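Local structure of chloride intracellular channel exc-4 (Caenorhabditis elegans, 2YV9) at residues 80-85 with 98-103. The protein regulates the lumen size of the growing excretory canal and may insert into membranes to form chloride channels. Sequence-based numbering, arbitrary orientation.
Sequences PIMIEE and EGRIFH. With CA (calcium ion), chain C.
Arg-100 grips the carboxylate of Glu-84 side-on, one nitrogen to each oxygen: NE of Arg-100 lies 2.9 Å from OE1 of Glu-84, and NH2 of Arg-100 lies 2.8 Å from OE2 of Glu-84. The carboxylate and guanidinium planes differ by 11° and both oxygens use their syn lone pairs, so this is a nearly flat bidentate salt bridge. Tyr-91 OH also bonds OE1, giving that buried oxygen a second partner and helping to fix the carboxylate. Glu-84 reaches across with CG anti to the backbone N (chi1 -168°) and an extended chain beyond. The close apolar part lies beside the bridge, where the methyl CE of Met-82 comes 3.9 Å from CB of Arg-100 and 4.1 Å from CG1 of Ile-101; a bend at chi3 (70°) turns this methyl to the helix. By contrast, Arg-100 is partly exposed, whereas Met-82, Glu-84 and Ile-101 are buried. Shortening Arg-100 to an alanine is likely to leave the Glu-84 carboxylate without its charge partner, though still bonded to Tyr-91 OH, and to lose the CG packing against the Met-82 methyl. The backbone oxygens of Pro-80, Gln-78 and Thr-92 bind the calcium ion. The axes of strand 81-84 and helix segment 98-103 come within 10.5 Å, and Met-82 also touches Leu-20 and Ile-97. In the mixed sheet of the thioredoxin-like N-terminal domain, strand 81-84 runs between strands 19-25 and 89-91, with helix 94-107 packed against it.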
loop_
_atom_site.group_PDB
_atom_site.type_symbol
_atom_site.label_atom_id
_atom_site.label_comp_id
_atom_site.label_asym_id
_atom_site.label_seq_id
_atom_site.Cartn_x
_atom_site.Cartn_y
_atom_site.Cartn_z
ATOM N N PRO A 80 -2.390 -6.316 0.145
ATOM C CA PRO A 80 -1.523 -7.290 0.797
ATOM C C PRO A 80 -0.974 -6.825 2.142
ATOM O O PRO A 80 -0.654 -5.638 2.354
ATOM C CB PRO A 80 -0.350 -7.407 -0.169
ATOM C CG PRO A 80 -0.312 -6.068 -0.849
ATOM C CD PRO A 80 -1.697 -5.607 -0.957
ATOM N N ILE A 81 -0.880 -7.792 3.058
ATOM C CA ILE A 81 -0.298 -7.597 4.371
ATOM C C ILE A 81 0.626 -8.820 4.595
ATOM O O ILE A 81 0.238 -9.950 4.318
ATOM C CB ILE A 81 -1.371 -7.572 5.519
ATOM C CG1 ILE A 81 -2.157 -6.281 5.428
ATOM C CG2 ILE A 81 -0.722 -7.591 6.859
ATOM C CD1 ILE A 81 -3.456 -6.356 6.214
ATOM N N MET A 82 1.824 -8.591 5.127
ATOM C CA MET A 82 2.797 -9.645 5.369
ATOM C C MET A 82 3.169 -9.671 6.835
ATOM O O MET A 82 3.428 -8.578 7.445
ATOM C CB MET A 82 4.032 -9.485 4.481
ATOM C CG MET A 82 4.936 -10.720 4.494
ATOM S SD MET A 82 6.241 -10.585 3.252
ATOM C CE MET A 82 7.302 -9.312 3.861
ATOM N N ILE A 83 3.139 -10.896 7.419
ATOM C CA ILE A 83 3.422 -11.104 8.826
ATOM C C ILE A 83 4.685 -11.899 8.994
ATOM O O ILE A 83 4.892 -12.902 8.266
ATOM C CB ILE A 83 2.310 -11.899 9.569
ATOM C CG1 ILE A 83 0.935 -11.337 9.239
ATOM C CG2 ILE A 83 2.545 -11.808 11.052
ATOM C CD1 ILE A 83 0.833 -9.973 9.505
ATOM N N GLU A 84 5.547 -11.420 9.882
ATOM C CA GLU A 84 6.773 -12.207 10.252
ATOM C C GLU A 84 6.736 -12.381 11.762
ATOM O O GLU A 84 7.351 -11.661 12.535
ATOM C CB GLU A 84 8.038 -11.527 9.785
ATOM C CG GLU A 84 9.299 -12.397 9.861
ATOM C CD GLU A 84 10.452 -11.790 9.061
ATOM O OE1 GLU A 84 10.316 -10.667 8.497
ATOM O OE2 GLU A 84 11.533 -12.418 9.021
ATOM N N GLU A 85 5.962 -13.360 12.175
ATOM C CA GLU A 85 5.612 -13.528 13.579
ATOM C C GLU A 85 6.832 -13.764 14.465
ATOM O O GLU A 85 6.905 -13.238 15.568
ATOM C CB GLU A 85 4.642 -14.672 13.726
ATOM C CG GLU A 85 3.483 -14.291 14.516
ATOM C CD GLU A 85 2.517 -15.418 14.671
ATOM O OE1 GLU A 85 2.452 -16.303 13.812
ATOM O OE2 GLU A 85 1.821 -15.381 15.695
ATOM N N GLU A 98 7.677 -4.594 0.444
ATOM C CA GLU A 98 8.733 -4.626 -0.589
ATOM C C GLU A 98 10.111 -4.535 0.054
ATOM O O GLU A 98 11.047 -5.213 -0.372
ATOM C CB GLU A 98 8.621 -3.479 -1.551
ATOM C CG GLU A 98 9.549 -3.588 -2.736
ATOM C CD GLU A 98 9.370 -2.406 -3.662
ATOM O OE1 GLU A 98 8.685 -2.564 -4.668
ATOM O OE2 GLU A 98 9.827 -1.291 -3.352
ATOM N N GLY A 99 10.227 -3.653 1.058
ATOM C CA GLY A 99 11.504 -3.423 1.784
ATOM C C GLY A 99 12.057 -4.705 2.380
ATOM O O GLY A 99 13.264 -5.015 2.302
ATOM N N ARG A 100 11.184 -5.472 2.988
ATOM C CA ARG A 100 11.611 -6.716 3.641
ATOM C C ARG A 100 12.028 -7.755 2.577
ATOM O O ARG A 100 13.039 -8.457 2.722
ATOM C CB ARG A 100 10.523 -7.275 4.561
ATOM C CG ARG A 100 10.933 -8.595 5.274
ATOM C CD ARG A 100 12.237 -8.442 6.104
ATOM N NE ARG A 100 12.474 -9.704 6.802
ATOM C CZ ARG A 100 13.667 -10.287 6.954
ATOM N NH1 ARG A 100 14.768 -9.729 6.474
ATOM N NH2 ARG A 100 13.740 -11.467 7.576
ATOM N N ILE A 101 11.266 -7.850 1.493
ATOM C CA ILE A 101 11.587 -8.818 0.423
ATOM C C ILE A 101 12.880 -8.388 -0.273
ATOM O O ILE A 101 13.720 -9.233 -0.591
ATOM C CB ILE A 101 10.408 -9.001 -0.561
ATOM C CG1 ILE A 101 9.124 -9.401 0.183
ATOM C CG2 ILE A 101 10.777 -10.033 -1.663
ATOM C CD1 ILE A 101 7.876 -9.323 -0.731
ATOM N N PHE A 102 13.064 -7.089 -0.493
ATOM C CA PHE A 102 14.268 -6.520 -1.105
ATOM C C PHE A 102 15.491 -6.872 -0.258
ATOM O O PHE A 102 16.557 -7.226 -0.814
ATOM C CB PHE A 102 14.133 -4.999 -1.150
ATOM C CG PHE A 102 15.335 -4.280 -1.713
ATOM C CD1 PHE A 102 15.328 -3.859 -3.027
ATOM C CD2 PHE A 102 16.423 -3.982 -0.924
ATOM C CE1 PHE A 102 16.414 -3.172 -3.567
ATOM C CE2 PHE A 102 17.519 -3.327 -1.462
ATOM C CZ PHE A 102 17.491 -2.908 -2.783
ATOM N N HIS A 103 15.340 -6.764 1.058
ATOM C CA HIS A 103 16.438 -7.018 2.000
ATOM C C HIS A 103 16.869 -8.458 1.869
ATOM O O HIS A 103 18.076 -8.743 1.696
ATOM C CB HIS A 103 16.034 -6.729 3.454
ATOM C CG HIS A 103 17.146 -6.954 4.426
ATOM N ND1 HIS A 103 17.453 -8.205 4.927
ATOM C CD2 HIS A 103 18.067 -6.104 4.936
ATOM C CE1 HIS A 103 18.501 -8.104 5.727
ATOM N NE2 HIS A 103 18.897 -6.844 5.745
HETATM CA CA CA C . -1.159 -3.047 2.063
HETATM O O HOH W 1 -2.993 -2.236 0.282
#